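Local coordinates for protein chitosanase (Bacillus subtilis subsp. subtilis str. 168, PDB 7C6C) that hydrolyses the beta-1,4 linkages between glucosamine units inside partly acetylated chitosan chains, as a secreted family 46 glycoside hydrolase, at residues A[58-61]-A[62-66]; A[76-79]-A[80-84]; A[67-70]-A[71-74]; A[7-10]-A[11-15]; A[117-120]-A[121-125]. All blocks are in the same frame, centred on the assembly; numbering follows the deposited sequence.

Interaction 1: A[58-61]-A[62-66]; sequences EVYT and KAVPN
Tyr60 and Val64 meet at the C-terminal end of helix 52-63, where the last helical turn gives way to an extended Val64-Pro65 exit. Val64 still donates its N-H to Tyr60 O at 2.7 Å, the final i to i+4 bond of this run, although its own phi and psi have already left the helix. The Tyr60 ring comes alongside the same residue: with CG anti to the backbone N (chi1 178°), the ring leans toward the helix end, and its CE1 lies 3.7 Å from Val64 CG2, the methyl approaching obliquely. The ring also has an edge-to-face partner in Phe106 of helix 104-128, which ties this helix end to the long helix.

Two residues earlier, Lys62 N donates to Glu58 O at 2.9 Å, and the lysine side chain runs off extended at the surface. Thr61 lies in the last turn of the helix. Its OG1 bonds back to Val57 O within the helix and pairs with Asn67 ND2 beyond it, so the hydroxyl bridges the helix and the loop that follows. Thr61 O gets no N-H from Pro65, whose nitrogen carries no hydrogen; instead Pro65 CA makes a CA-H...O contact with Thr61 O at 3.4 Å.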
loop_
_atom_site.group_PDB
_atom_site.type_symbol
_atom_site.label_atom_id
_atom_site.label_comp_id
_atom_site.label_asym_id
_atom_site.label_seq_id
_atom_site.Cartn_x
_atom_site.Cartn_y
_atom_site.Cartn_z
ATOM N N GLU A 58 18.101 -2.799 -4.433
ATOM C CA GLU A 58 19.164 -3.427 -3.643
ATOM C C GLU A 58 18.961 -4.932 -3.549
ATOM O O GLU A 58 19.906 -5.715 -3.729
ATOM C CB GLU A 58 19.173 -2.852 -2.227
ATOM C CG GLU A 58 19.635 -1.425 -2.083
ATOM C CD GLU A 58 19.269 -0.866 -0.709
ATOM O OE1 GLU A 58 18.377 -1.448 -0.040
ATOM O OE2 GLU A 58 19.848 0.160 -0.291
ATOM N N VAL A 59 17.730 -5.352 -3.228
ATOM C CA VAL A 59 17.426 -6.775 -3.062
ATOM C C VAL A 59 17.607 -7.505 -4.386
ATOM O O VAL A 59 18.220 -8.575 -4.456
ATOM C CB VAL A 59 16.004 -6.951 -2.484
ATOM C CG1 VAL A 59 15.522 -8.406 -2.609
ATOM C CG2 VAL A 59 15.956 -6.489 -1.042
ATOM N N TYR A 60 17.085 -6.920 -5.463
ATOM C CA TYR A 60 17.245 -7.506 -6.786
ATOM C C TYR A 60 18.718 -7.617 -7.159
ATOM O O TYR A 60 19.150 -8.635 -7.714
ATOM C CB TYR A 60 16.483 -6.648 -7.800
ATOM C CG TYR A 60 16.597 -7.092 -9.238
ATOM C CD1 TYR A 60 16.284 -8.390 -9.620
ATOM C CD2 TYR A 60 17.002 -6.201 -10.219
ATOM C CE1 TYR A 60 16.383 -8.790 -10.945
ATOM C CE2 TYR A 60 17.095 -6.585 -11.544
ATOM C CZ TYR A 60 16.795 -7.880 -11.902
ATOM O OH TYR A 60 16.917 -8.244 -13.221
ATOM N N THR A 61 19.515 -6.595 -6.826
ATOM C CA THR A 61 20.930 -6.591 -7.192
ATOM C C THR A 61 21.722 -7.627 -6.399
ATOM O O THR A 61 22.650 -8.243 -6.933
ATOM C CB THR A 61 21.504 -5.175 -7.071
ATOM O OG1 THR A 61 20.813 -4.322 -7.990
ATOM C CG2 THR A 61 22.984 -5.137 -7.400
ATOM N N LYS A 62 21.364 -7.852 -5.133
ATOM C CA LYS A 62 21.994 -8.936 -4.389
ATOM C C LYS A 62 21.703 -10.286 -5.039
ATOM O O LYS A 62 22.597 -11.131 -5.168
ATOM C CB LYS A 62 21.537 -8.917 -2.930
ATOM C CG LYS A 62 22.127 -10.052 -2.121
ATOM C CD LYS A 62 21.897 -9.898 -0.629
ATOM C CE LYS A 62 22.668 -10.976 0.126
ATOM N NZ LYS A 62 22.471 -10.885 1.587
ATOM N N ALA A 63 20.464 -10.488 -5.494
ATOM C CA ALA A 63 20.080 -11.755 -6.103
ATOM C C ALA A 63 20.649 -11.902 -7.509
ATOM O O ALA A 63 21.017 -13.010 -7.918
ATOM C CB ALA A 63 18.556 -11.863 -6.130
ATOM N N VAL A 64 20.707 -10.806 -8.266
ATOM C CA VAL A 64 21.110 -10.805 -9.675
ATOM C C VAL A 64 22.152 -9.709 -9.857
ATOM O O VAL A 64 21.809 -8.572 -10.222
ATOM C CB VAL A 64 19.910 -10.594 -10.616
ATOM C CG1 VAL A 64 20.341 -10.682 -12.081
ATOM C CG2 VAL A 64 18.792 -11.594 -10.316
ATOM N N PRO A 65 23.427 -9.999 -9.611
ATOM C CA PRO A 65 24.449 -8.953 -9.721
ATOM C C PRO A 65 24.506 -8.374 -11.129
ATOM O O PRO A 65 24.256 -9.060 -12.120
ATOM C CB PRO A 65 25.743 -9.690 -9.352
ATOM C CG PRO A 65 25.283 -10.810 -8.452
ATOM C CD PRO A 65 23.952 -11.239 -9.009
ATOM N N ASN A 66 24.833 -7.084 -11.214
ATOM C CA ASN A 66 25.146 -6.445 -12.497
ATOM C C ASN A 66 23.967 -6.456 -13.464
ATOM O O ASN A 66 24.141 -6.514 -14.683
ATOM C CB ASN A 66 26.425 -7.013 -13.120
ATOM C CG ASN A 66 27.609 -6.830 -12.211
ATOM O OD1 ASN A 66 27.624 -5.904 -11.398
ATOM N ND2 ASN A 66 28.602 -7.692 -12.331
#

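Interaction 2: A[76-79]-A[80-84]; sequences LRRL and AKEES
Arg78 and Glu82, one turn apart near the C-terminus of helix 73-82, lie side by side and point the same way. Following the glutamate outward, its CB sits 3.4 Å from Arg78 O, the carbonyl that also accepts the Glu82 N-H. With CG beside the backbone N (chi1 -61°), the chain stays close to that oxygen, and CG is 3.3 Å from Arg78 O. CD then passes over to the arginine's aliphatic part, 3.8 Å from Arg78 CG. At the tip, OE2 rests 3.4 Å from Arg78 CG and also touches Arg78 CD, while Arg78 NE remains 4.8 Å from it. At that distance any attraction between the opposite charges is probably weak, and the guanidinium bends away at chi3 to form its salt bridge with Glu75.

Beyond Glu82 the helix closes in a Schellman motif. Glu83 takes positive phi, its N bonds to Ala80 O, and Ser84 N reaches back to Leu79 O at 3.0 Å, in the carbonyl plane. The reversal sets the Ser84 side chain against Leu79, with Ser84 OG 3.6 Å from Leu79 CD2, while that hydroxyl bonds to Asp86 N. On its inner side the helix packs through Leu76 and Ala80 against Leu54 of helix 52-63, and Leu79 packs on Leu90 in the loop leading to helix 93-99.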
loop_
_atom_site.group_PDB
_atom_site.type_symbol
_atom_site.label_atom_id
_atom_site.label_comp_id
_atom_site.label_asym_id
_atom_site.label_seq_id
_atom_site.Cartn_x
_atom_site.Cartn_y
_atom_site.Cartn_z
ATOM N N LEU A 76 19.328 6.477 -6.896
ATOM C CA LEU A 76 18.262 6.061 -5.992
ATOM C C LEU A 76 18.666 6.279 -4.540
ATOM O O LEU A 76 17.842 6.670 -3.705
ATOM C CB LEU A 76 17.903 4.597 -6.226
ATOM C CG LEU A 76 17.255 4.297 -7.576
ATOM C CD1 LEU A 76 17.251 2.794 -7.811
ATOM C CD2 LEU A 76 15.822 4.867 -7.655
ATOM N N ARG A 77 19.936 6.030 -4.218
ATOM C CA ARG A 77 20.414 6.238 -2.856
ATOM C C ARG A 77 20.370 7.715 -2.480
ATOM O O ARG A 77 19.918 8.079 -1.383
ATOM C CB ARG A 77 21.827 5.669 -2.721
ATOM C CG ARG A 77 22.289 5.528 -1.290
ATOM C CD ARG A 77 23.772 5.159 -1.192
ATOM N NE ARG A 77 24.124 4.047 -2.072
ATOM C CZ ARG A 77 23.867 2.772 -1.799
ATOM N NH1 ARG A 77 23.275 2.435 -0.656
ATOM N NH2 ARG A 77 24.212 1.827 -2.675
ATOM N N ARG A 78 20.829 8.586 -3.380
ATOM C CA ARG A 78 20.783 10.018 -3.109
ATOM C C ARG A 78 19.348 10.516 -2.975
ATOM O O ARG A 78 19.056 11.360 -2.123
ATOM C CB ARG A 78 21.479 10.768 -4.240
ATOM C CG ARG A 78 21.395 12.272 -4.115
ATOM C CD ARG A 78 22.462 12.975 -4.932
ATOM N NE ARG A 78 22.343 12.706 -6.360
ATOM C CZ ARG A 78 23.019 13.373 -7.290
ATOM N NH1 ARG A 78 23.844 14.347 -6.928
ATOM N NH2 ARG A 78 22.863 13.081 -8.576
ATOM N N LEU A 79 18.436 10.004 -3.808
ATOM C CA LEU A 79 17.040 10.426 -3.721
ATOM C C LEU A 79 16.433 10.028 -2.388
ATOM O O LEU A 79 15.666 10.797 -1.791
ATOM C CB LEU A 79 16.236 9.838 -4.879
ATOM C CG LEU A 79 16.639 10.344 -6.263
ATOM C CD1 LEU A 79 15.941 9.523 -7.331
ATOM C CD2 LEU A 79 16.338 11.837 -6.420
ATOM N N ALA A 80 16.771 8.836 -1.894
ATOM C CA ALA A 80 16.301 8.413 -0.583
ATOM C C ALA A 80 16.902 9.282 0.511
ATOM O O ALA A 80 16.196 9.722 1.427
ATOM C CB ALA A 80 16.663 6.945 -0.365
ATOM N N LYS A 81 18.204 9.559 0.421
ATOM C CA LYS A 81 18.847 10.401 1.423
ATOM C C LYS A 81 18.194 11.773 1.495
ATOM O O LYS A 81 17.965 12.304 2.589
ATOM C CB LYS A 81 20.331 10.536 1.099
ATOM C CG LYS A 81 21.110 11.272 2.165
ATOM C CD LYS A 81 22.580 11.390 1.801
ATOM C CE LYS A 81 23.409 11.787 3.010
ATOM N NZ LYS A 81 22.938 13.069 3.590
ATOM N N GLU A 82 17.903 12.365 0.341
ATOM C CA GLU A 82 17.357 13.711 0.244
ATOM C C GLU A 82 15.837 13.753 0.320
ATOM O O GLU A 82 15.264 14.846 0.299
ATOM C CB GLU A 82 17.828 14.384 -1.059
ATOM C CG GLU A 82 19.357 14.535 -1.153
ATOM C CD GLU A 82 19.846 15.244 -2.415
ATOM O OE1 GLU A 82 19.025 15.755 -3.221
ATOM O OE2 GLU A 82 21.081 15.308 -2.590
ATOM N N GLU A 83 15.173 12.601 0.396
ATOM C CA GLU A 83 13.710 12.531 0.316
ATOM C C GLU A 83 13.204 13.342 -0.875
ATOM O O GLU A 83 12.281 14.154 -0.766
ATOM C CB GLU A 83 13.045 12.970 1.617
ATOM C CG GLU A 83 13.522 12.197 2.818
ATOM C CD GLU A 83 12.845 12.659 4.085
ATOM O OE1 GLU A 83 11.627 12.420 4.219
ATOM O OE2 GLU A 83 13.525 13.270 4.930
ATOM N N SER A 84 13.820 13.103 -2.027
ATOM C CA SER A 84 13.690 13.981 -3.177
ATOM C C SER A 84 12.708 13.440 -4.212
ATOM O O SER A 84 12.670 12.237 -4.487
ATOM C CB SER A 84 15.059 14.136 -3.822
ATOM O OG SER A 84 14.946 14.829 -5.046
#

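Interaction 3: A[67-70]-A[71-74]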
loop_
_atom_site.group_PDB
_atom_site.type_symbol
_atom_site.label_atom_id
_atom_site.label_comp_id
_atom_site.label_asym_id
_atom_site.label_seq_id
_atom_site.Cartn_x
_atom_site.Cartn_y
_atom_site.Cartn_z
ATOM N N ASN A 67 22.760 -6.347 -12.915
ATOM C CA ASN A 67 21.528 -6.294 -13.687
ATOM C C ASN A 67 21.333 -4.897 -14.294
ATOM O O ASN A 67 22.110 -3.967 -14.048
ATOM C CB ASN A 67 20.358 -6.673 -12.789
ATOM C CG ASN A 67 20.178 -5.685 -11.661
ATOM O OD1 ASN A 67 19.685 -4.576 -11.881
ATOM N ND2 ASN A 67 20.605 -6.057 -10.457
ATOM N N LYS A 68 20.257 -4.739 -15.078
ATOM C CA LYS A 68 20.033 -3.493 -15.811
ATOM C C LYS A 68 19.696 -2.310 -14.914
ATOM O O LYS A 68 19.746 -1.168 -15.384
ATOM C CB LYS A 68 18.932 -3.671 -16.857
ATOM C CG LYS A 68 17.514 -3.733 -16.293
ATOM C CD LYS A 68 16.481 -3.931 -17.405
ATOM C CE LYS A 68 16.526 -5.346 -17.979
ATOM N NZ LYS A 68 15.662 -5.480 -19.184
ATOM N N LEU A 69 19.328 -2.550 -13.661
ATOM C CA LEU A 69 18.998 -1.467 -12.748
ATOM C C LEU A 69 20.146 -1.086 -11.820
ATOM O O LEU A 69 20.049 -0.057 -11.145
ATOM C CB LEU A 69 17.767 -1.830 -11.917
ATOM C CG LEU A 69 16.458 -2.043 -12.683
ATOM C CD1 LEU A 69 15.365 -2.532 -11.741
ATOM C CD2 LEU A 69 16.021 -0.777 -13.410
ATOM N N LYS A 70 21.232 -1.867 -11.790
ATOM C CA LYS A 70 22.329 -1.592 -10.864
ATOM C C LYS A 70 22.842 -0.164 -11.002
ATOM O O LYS A 70 23.124 0.496 -9.997
ATOM C CB LYS A 70 23.470 -2.588 -11.082
ATOM C CG LYS A 70 24.707 -2.259 -10.259
ATOM C CD LYS A 70 25.901 -3.146 -10.594
ATOM C CE LYS A 70 27.145 -2.667 -9.846
ATOM N NZ LYS A 70 28.369 -3.414 -10.254
ATOM N N LYS A 71 22.957 0.337 -12.236
ATOM C CA LYS A 71 23.556 1.650 -12.448
ATOM C C LYS A 71 22.730 2.770 -11.842
ATOM O O LYS A 71 23.249 3.881 -11.679
ATOM C CB LYS A 71 23.799 1.919 -13.937
ATOM C CG LYS A 71 22.553 2.262 -14.732
ATOM C CD LYS A 71 22.930 2.753 -16.124
ATOM C CE LYS A 71 21.763 3.467 -16.794
ATOM N NZ LYS A 71 22.165 4.130 -18.061
ATOM N N TYR A 72 21.462 2.513 -11.509
ATOM C CA TYR A 72 20.628 3.532 -10.894
ATOM C C TYR A 72 20.796 3.604 -9.387
ATOM O O TYR A 72 20.259 4.524 -8.769
ATOM C CB TYR A 72 19.153 3.306 -11.239
ATOM C CG TYR A 72 18.894 3.398 -12.719
ATOM C CD1 TYR A 72 18.867 4.629 -13.363
ATOM C CD2 TYR A 72 18.706 2.257 -13.481
ATOM C CE1 TYR A 72 18.641 4.723 -14.724
ATOM C CE2 TYR A 72 18.486 2.335 -14.841
ATOM C CZ TYR A 72 18.454 3.565 -15.458
ATOM O OH TYR A 72 18.236 3.631 -16.811
ATOM N N LEU A 73 21.508 2.656 -8.773
ATOM C CA LEU A 73 21.640 2.667 -7.315
ATOM C C LEU A 73 22.201 3.969 -6.761
ATOM O O LEU A 73 21.665 4.459 -5.753
ATOM C CB LEU A 73 22.433 1.450 -6.825
ATOM C CG LEU A 73 21.653 0.137 -6.806
ATOM C CD1 LEU A 73 22.581 -1.040 -6.583
ATOM C CD2 LEU A 73 20.570 0.174 -5.737
ATOM N N PRO A 74 23.260 4.569 -7.320
ATOM C CA PRO A 74 23.762 5.814 -6.709
ATOM C C PRO A 74 22.720 6.918 -6.677
ATOM O O PRO A 74 22.569 7.601 -5.654
ATOM C CB PRO A 74 24.988 6.160 -7.565
ATOM C CG PRO A 74 25.465 4.822 -8.079
ATOM C CD PRO A 74 24.187 4.054 -8.346
#
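The Tyr72 ring sits beside the backbone of Leu69, with Leu69 O near the ring plane at its edge, 3.6 Å from Tyr72 CD2. The same carbonyl accepts the N-H of Tyr72 at 3.0 Å, although the donor stands above the carbonyl plane, 49° out of it. Having CG beside the backbone N (chi1 -62°) turns the ring back along the chain toward Leu69. There the leucine CD2 meets the tyrosine CD2 at 4.1 Å, the two side chains slanting past each other. Next along, Leu73 N binds Lys70 O at 3.0 Å in a similar raised geometry, and Leu73 CB also approaches Lys70 O, at 3.4 Å.

Further out, the preceding turn is closed by Lys70 N to Asn67 O, and Asn67 OD1 accepts from Leu69 N at 2.7 Å, while its ND2 reaches back to Val64 O and Thr61 OG1 at the end of the preceding helix. Tyr72 is held at its far end by a bond from OH to Lys91 O and at its ring by an edge-to-face contact with Phe93.

Together these are an Asx turn at Asn67 overlapping a type I beta turn from Asn67 to Lys70, followed by i to i+3 bonds that lead into helix 73-82.

Interaction 4: A[7-10]-A[11-15]; sequences QKRR and AEQLT
Lys8 and Glu12 form an i to i+4 salt bridge on helix 5-20: in the conformer described, one of two for the lysine, Lys8 NZ meets Glu12 OE2 at 2.9 Å. The lysine bends at chi4 to bring its amine to the syn side of the carboxylate, 31° out of plane. In the same conformer a water joins the pair through solvent as well, donating to Glu12 OE1 at 2.8 Å and accepting from Lys8 NZ. OE2 is gripped further by Tyr141 OH and Arg43, which would be expected to favour the charged carboxylate.

Closer packing is found on the inner side. Ala11 CB lies 3.5 Å from Gln7 O, and Ala11 packs on Ala138 and Tyr141 of helix 134-147, while Leu14 CG comes within 3.4 Å of Arg10 O and the side chain packs on Val231 and Ile241 of the C-terminal hairpin.

Arg9 and Gln13 meet more loosely. In one of the glutamine's two conformers Gln13 NE2 rests 3.5 Å from Arg9 CG, and the arginine's NH1 goes instead to the terminal carboxylate of Lys242, which also receives Arg10 NE.

This is a helix whose polar i to i+4 pairs are partly exposed while Ala11 and Leu14 are buried, leading toward Glu19, the predicted proton donor near its C-terminal end.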
loop_
_atom_site.group_PDB
_atom_site.type_symbol
_atom_site.label_atom_id
_atom_site.label_comp_id
_atom_site.label_asym_id
_atom_site.label_seq_id
_atom_site.Cartn_x
_atom_site.Cartn_y
_atom_site.Cartn_z
ATOM N N GLN A 7 -7.358 -15.254 1.726
ATOM C CA GLN A 7 -7.634 -13.910 2.227
ATOM C C GLN A 7 -6.549 -12.931 1.812
ATOM O O GLN A 7 -6.844 -11.781 1.462
ATOM C CB GLN A 7 -7.754 -13.919 3.747
ATOM C CG GLN A 7 -8.923 -14.722 4.270
ATOM C CD GLN A 7 -8.776 -15.081 5.734
ATOM O OE1 GLN A 7 -7.666 -15.121 6.282
ATOM N NE2 GLN A 7 -9.898 -15.364 6.372
ATOM N N LYS A 8 -5.284 -13.365 1.870
ATOM C CA LYS A 8 -4.181 -12.487 1.494
ATOM C C LYS A 8 -4.251 -12.130 0.016
ATOM O O LYS A 8 -4.035 -10.972 -0.365
ATOM C CB LYS A 8 -2.843 -13.150 1.829
ATOM C CG LYS A 8 -1.639 -12.220 1.746
ATOM C CD LYS A 8 -0.392 -12.892 2.316
ATOM C CE LYS A 8 0.840 -11.998 2.232
ATOM N NZ LYS A 8 1.419 -11.931 0.864
ATOM N N ARG A 9 -4.544 -13.116 -0.837
ATOM C CA ARG A 9 -4.712 -12.841 -2.257
ATOM C C ARG A 9 -5.827 -11.829 -2.483
ATOM O O ARG A 9 -5.667 -10.880 -3.256
ATOM C CB ARG A 9 -4.996 -14.130 -3.030
ATOM C CG ARG A 9 -5.229 -13.867 -4.515
ATOM C CD ARG A 9 -5.680 -15.090 -5.307
ATOM N NE ARG A 9 -6.714 -15.867 -4.633
ATOM C CZ ARG A 9 -8.006 -15.564 -4.581
ATOM N NH1 ARG A 9 -8.471 -14.460 -5.168
ATOM N NH2 ARG A 9 -8.833 -16.379 -3.925
ATOM N N ARG A 10 -6.974 -12.025 -1.824
ATOM C CA ARG A 10 -8.090 -11.100 -1.997
ATOM C C ARG A 10 -7.712 -9.692 -1.556
ATOM O O ARG A 10 -8.042 -8.710 -2.235
ATOM C CB ARG A 10 -9.318 -11.611 -1.239
ATOM C CG ARG A 10 -9.845 -12.910 -1.807
ATOM C CD ARG A 10 -11.104 -13.407 -1.123
ATOM N NE ARG A 10 -11.500 -14.666 -1.742
ATOM C CZ ARG A 10 -11.636 -15.821 -1.103
ATOM N NH1 ARG A 10 -11.475 -15.889 0.212
ATOM N NH2 ARG A 10 -11.949 -16.907 -1.795
ATOM N N ALA A 11 -7.028 -9.577 -0.412
ATOM C CA ALA A 11 -6.569 -8.272 0.054
ATOM C C ALA A 11 -5.672 -7.608 -0.978
ATOM O O ALA A 11 -5.783 -6.400 -1.231
ATOM C CB ALA A 11 -5.818 -8.433 1.373
ATOM N N GLU A 12 -4.772 -8.386 -1.582
ATOM C CA GLU A 12 -3.847 -7.837 -2.567
ATOM C C GLU A 12 -4.557 -7.457 -3.862
ATOM O O GLU A 12 -4.179 -6.471 -4.510
ATOM C CB GLU A 12 -2.704 -8.827 -2.804
ATOM C CG GLU A 12 -1.834 -8.954 -1.570
ATOM C CD GLU A 12 -0.815 -10.076 -1.613
ATOM O OE1 GLU A 12 -0.984 -11.025 -2.404
ATOM O OE2 GLU A 12 0.163 -10.007 -0.834
ATOM N N GLN A 13 -5.576 -8.217 -4.264
ATOM C CA GLN A 13 -6.320 -7.856 -5.465
ATOM C C GLN A 13 -7.163 -6.605 -5.249
ATOM O O GLN A 13 -7.338 -5.807 -6.180
ATOM C CB GLN A 13 -7.135 -9.047 -5.965
ATOM C CG GLN A 13 -6.227 -10.154 -6.461
ATOM C CD GLN A 13 -6.983 -11.295 -7.093
ATOM O OE1 GLN A 13 -8.207 -11.244 -7.235
ATOM N NE2 GLN A 13 -6.257 -12.340 -7.476
ATOM N N LEU A 14 -7.663 -6.396 -4.025
ATOM C CA LEU A 14 -8.301 -5.124 -3.695
ATOM C C LEU A 14 -7.309 -3.973 -3.833
ATOM O O LEU A 14 -7.572 -2.985 -4.535
ATOM C CB LEU A 14 -8.880 -5.176 -2.279
ATOM C CG LEU A 14 -10.135 -6.041 -2.126
ATOM C CD1 LEU A 14 -10.388 -6.368 -0.665
ATOM C CD2 LEU A 14 -11.336 -5.348 -2.757
ATOM N N THR A 15 -6.135 -4.103 -3.205
ATOM C CA THR A 15 -5.112 -3.068 -3.331
ATOM C C THR A 15 -4.752 -2.830 -4.790
ATOM O O THR A 15 -4.580 -1.682 -5.211
ATOM C CB THR A 15 -3.879 -3.445 -2.513
ATOM O OG1 THR A 15 -4.226 -3.432 -1.122
ATOM C CG2 THR A 15 -2.732 -2.484 -2.760
HETATM O O HOH W 1 -0.287 -13.501 -1.425
#

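Interaction 5: A[117-120]-A[121-125]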
loop_
_atom_site.group_PDB
_atom_site.type_symbol
_atom_site.label_atom_id
_atom_site.label_comp_id
_atom_site.label_asym_id
_atom_site.label_seq_id
_atom_site.Cartn_x
_atom_site.Cartn_y
_atom_site.Cartn_z
ATOM N N LEU A 117 8.362 -4.586 4.410
ATOM C CA LEU A 117 7.990 -3.206 4.701
ATOM C C LEU A 117 6.504 -3.020 4.955
ATOM O O LEU A 117 6.122 -2.097 5.680
ATOM C CB LEU A 117 8.379 -2.285 3.541
ATOM C CG LEU A 117 9.869 -2.111 3.242
ATOM C CD1 LEU A 117 10.058 -0.978 2.250
ATOM C CD2 LEU A 117 10.673 -1.852 4.506
ATOM N N TYR A 118 5.646 -3.850 4.366
ATOM C CA TYR A 118 4.211 -3.591 4.397
ATOM C C TYR A 118 3.415 -4.731 5.022
ATOM O O TYR A 118 2.715 -4.508 6.011
ATOM C CB TYR A 118 3.678 -3.206 3.003
ATOM C CG TYR A 118 4.566 -2.235 2.243
ATOM C CD1 TYR A 118 4.926 -1.004 2.787
ATOM C CD2 TYR A 118 5.053 -2.556 0.984
ATOM C CE1 TYR A 118 5.752 -0.122 2.090
ATOM C CE2 TYR A 118 5.876 -1.686 0.290
ATOM C CZ TYR A 118 6.220 -0.475 0.840
ATOM O OH TYR A 118 7.030 0.374 0.124
ATOM N N TYR A 119 3.501 -5.951 4.488
ATOM C CA TYR A 119 2.634 -7.006 5.002
ATOM C C TYR A 119 2.944 -7.341 6.455
ATOM O O TYR A 119 2.041 -7.349 7.299
ATOM C CB TYR A 119 2.702 -8.258 4.141
ATOM C CG TYR A 119 1.806 -9.354 4.671
ATOM C CD1 TYR A 119 0.422 -9.201 4.684
ATOM C CD2 TYR A 119 2.338 -10.528 5.186
ATOM C CE1 TYR A 119 -0.402 -10.194 5.184
ATOM C CE2 TYR A 119 1.516 -11.531 5.687
ATOM C CZ TYR A 119 0.147 -11.357 5.677
ATOM O OH TYR A 119 -0.684 -12.336 6.164
ATOM N N GLN A 120 4.207 -7.653 6.768
ATOM C CA GLN A 120 4.525 -8.018 8.149
ATOM C C GLN A 120 4.259 -6.881 9.123
ATOM O O GLN A 120 3.649 -7.133 10.176
ATOM C CB GLN A 120 5.938 -8.601 8.270
ATOM C CG GLN A 120 6.175 -9.865 7.459
ATOM C CD GLN A 120 5.283 -11.018 7.866
ATOM O OE1 GLN A 120 4.818 -11.093 9.002
ATOM N NE2 GLN A 120 5.048 -11.933 6.934
ATOM N N PRO A 121 4.654 -5.634 8.852
ATOM C CA PRO A 121 4.273 -4.556 9.777
ATOM C C PRO A 121 2.771 -4.383 9.920
ATOM O O PRO A 121 2.285 -4.109 11.025
ATOM C CB PRO A 121 4.966 -3.327 9.177
ATOM C CG PRO A 121 6.167 -3.901 8.490
ATOM C CD PRO A 121 5.664 -5.175 7.878
ATOM N N ALA A 122 2.006 -4.558 8.838
ATOM C CA ALA A 122 0.555 -4.469 8.953
ATOM C C ALA A 122 0.005 -5.554 9.866
ATOM O O ALA A 122 -0.890 -5.294 10.680
ATOM C CB ALA A 122 -0.100 -4.554 7.576
ATOM N N MET A 123 0.511 -6.785 9.736
ATOM C CA MET A 123 0.016 -7.867 10.585
ATOM C C MET A 123 0.455 -7.689 12.034
ATOM O O MET A 123 -0.294 -8.045 12.954
ATOM C CB MET A 123 0.450 -9.235 10.046
ATOM C CG MET A 123 -0.093 -9.588 8.660
ATOM S SD MET A 123 -1.891 -9.448 8.477
ATOM C CE MET A 123 -2.046 -7.847 7.682
ATOM N N LYS A 124 1.654 -7.139 12.253
ATOM C CA LYS A 124 2.133 -6.912 13.612
ATOM C C LYS A 124 1.300 -5.851 14.315
ATOM O O LYS A 124 0.892 -6.032 15.468
ATOM C CB LYS A 124 3.610 -6.516 13.589
ATOM C CG LYS A 124 4.181 -6.230 14.970
ATOM C CD LYS A 124 5.639 -5.800 14.907
ATOM C CE LYS A 124 6.265 -5.783 16.292
ATOM N NZ LYS A 124 7.628 -5.194 16.271
ATOM N N ARG A 125 1.042 -4.726 13.644
ATOM C CA ARG A 125 0.214 -3.695 14.262
ATOM C C ARG A 125 -1.226 -4.166 14.432
ATOM O O ARG A 125 -1.890 -3.785 15.404
ATOM C CB ARG A 125 0.291 -2.387 13.470
ATOM C CG ARG A 125 1.674 -1.731 13.480
ATOM C CD ARG A 125 1.581 -0.209 13.423
ATOM N NE ARG A 125 2.881 0.442 13.236
ATOM C CZ ARG A 125 3.683 0.817 14.227
ATOM N NH1 ARG A 125 3.333 0.596 15.487
ATOM N NH2 ARG A 125 4.837 1.407 13.957
#
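Tyr119 and Met123 make the aromatic contact on this turn of helix 104-128. Met123 CG lies over one face of the ring, 3.7 Å from the Tyr119 centroid and 23° off the normal, a CH-pi contact that is closest at Tyr119 CZ and CE1. The sulfur follows at a slant: Met123 SD is 4.5 Å from the same centroid and 3.7 Å from Tyr119 CE1, making this a Met-aromatic pair as well. Two torsions bring it about. Tyr119 projects its ring forward along the helix, CG lying opposite the backbone N (chi1 180°), and Met123 folds back at chi2 (-53°) to lay its thioether against it. Lys8, in one of its two conformers, makes a cation-pi contact with the Tyr119 ring, and Tyr141 of helix 134-147 and this ring meet edge to face.

Of the backbone bonds, Tyr118 O receives Ala122 N, Tyr119 O receives Met123 N, and Gln120 O receives Lys124 N, each at 2.9 Å. Pro121 interrupts the series. Its nitrogen has no hydrogen to offer the preceding turn, so the helix kinks there after a wider pi-type turn at 117-119, and Pro121 CG instead lies 3.3 Å from Leu117 O.

Polar partners hold the side-chain ends. Tyr119 OH bonds to Leu3 N, and Gln120 NE2 to Asp115.

The chemistry is consistent with an electron-rich ring that serves three kinds of partner at once, a polarisable thioether, an ammonium group and another aromatic ring, while its hydroxyl bonds to Leu3 N near the N-terminus.

Overall arrangement
All five contacts are local, yet they fall into two groups. Interactions 1, 3 and 2 follow in series along the helix-loop-helix unit of helices 52-63 and 73-82, their centres about 20 to 24 Å from the chain centre. The first is a surface helix end, the third an entry turn joined to it by Thr61 OG1 and Asn67 ND2, and the second, on the same helix as the third, a Schellman exit. Interactions 4 and 5 lie deeper, each centred about 11 Å from the chain centre, and touch through Lys8 and Tyr119. Helix ends and turns are the feature of the outer contacts; the inner two add a salt bridge and aromatic contacts to regular helix bonds.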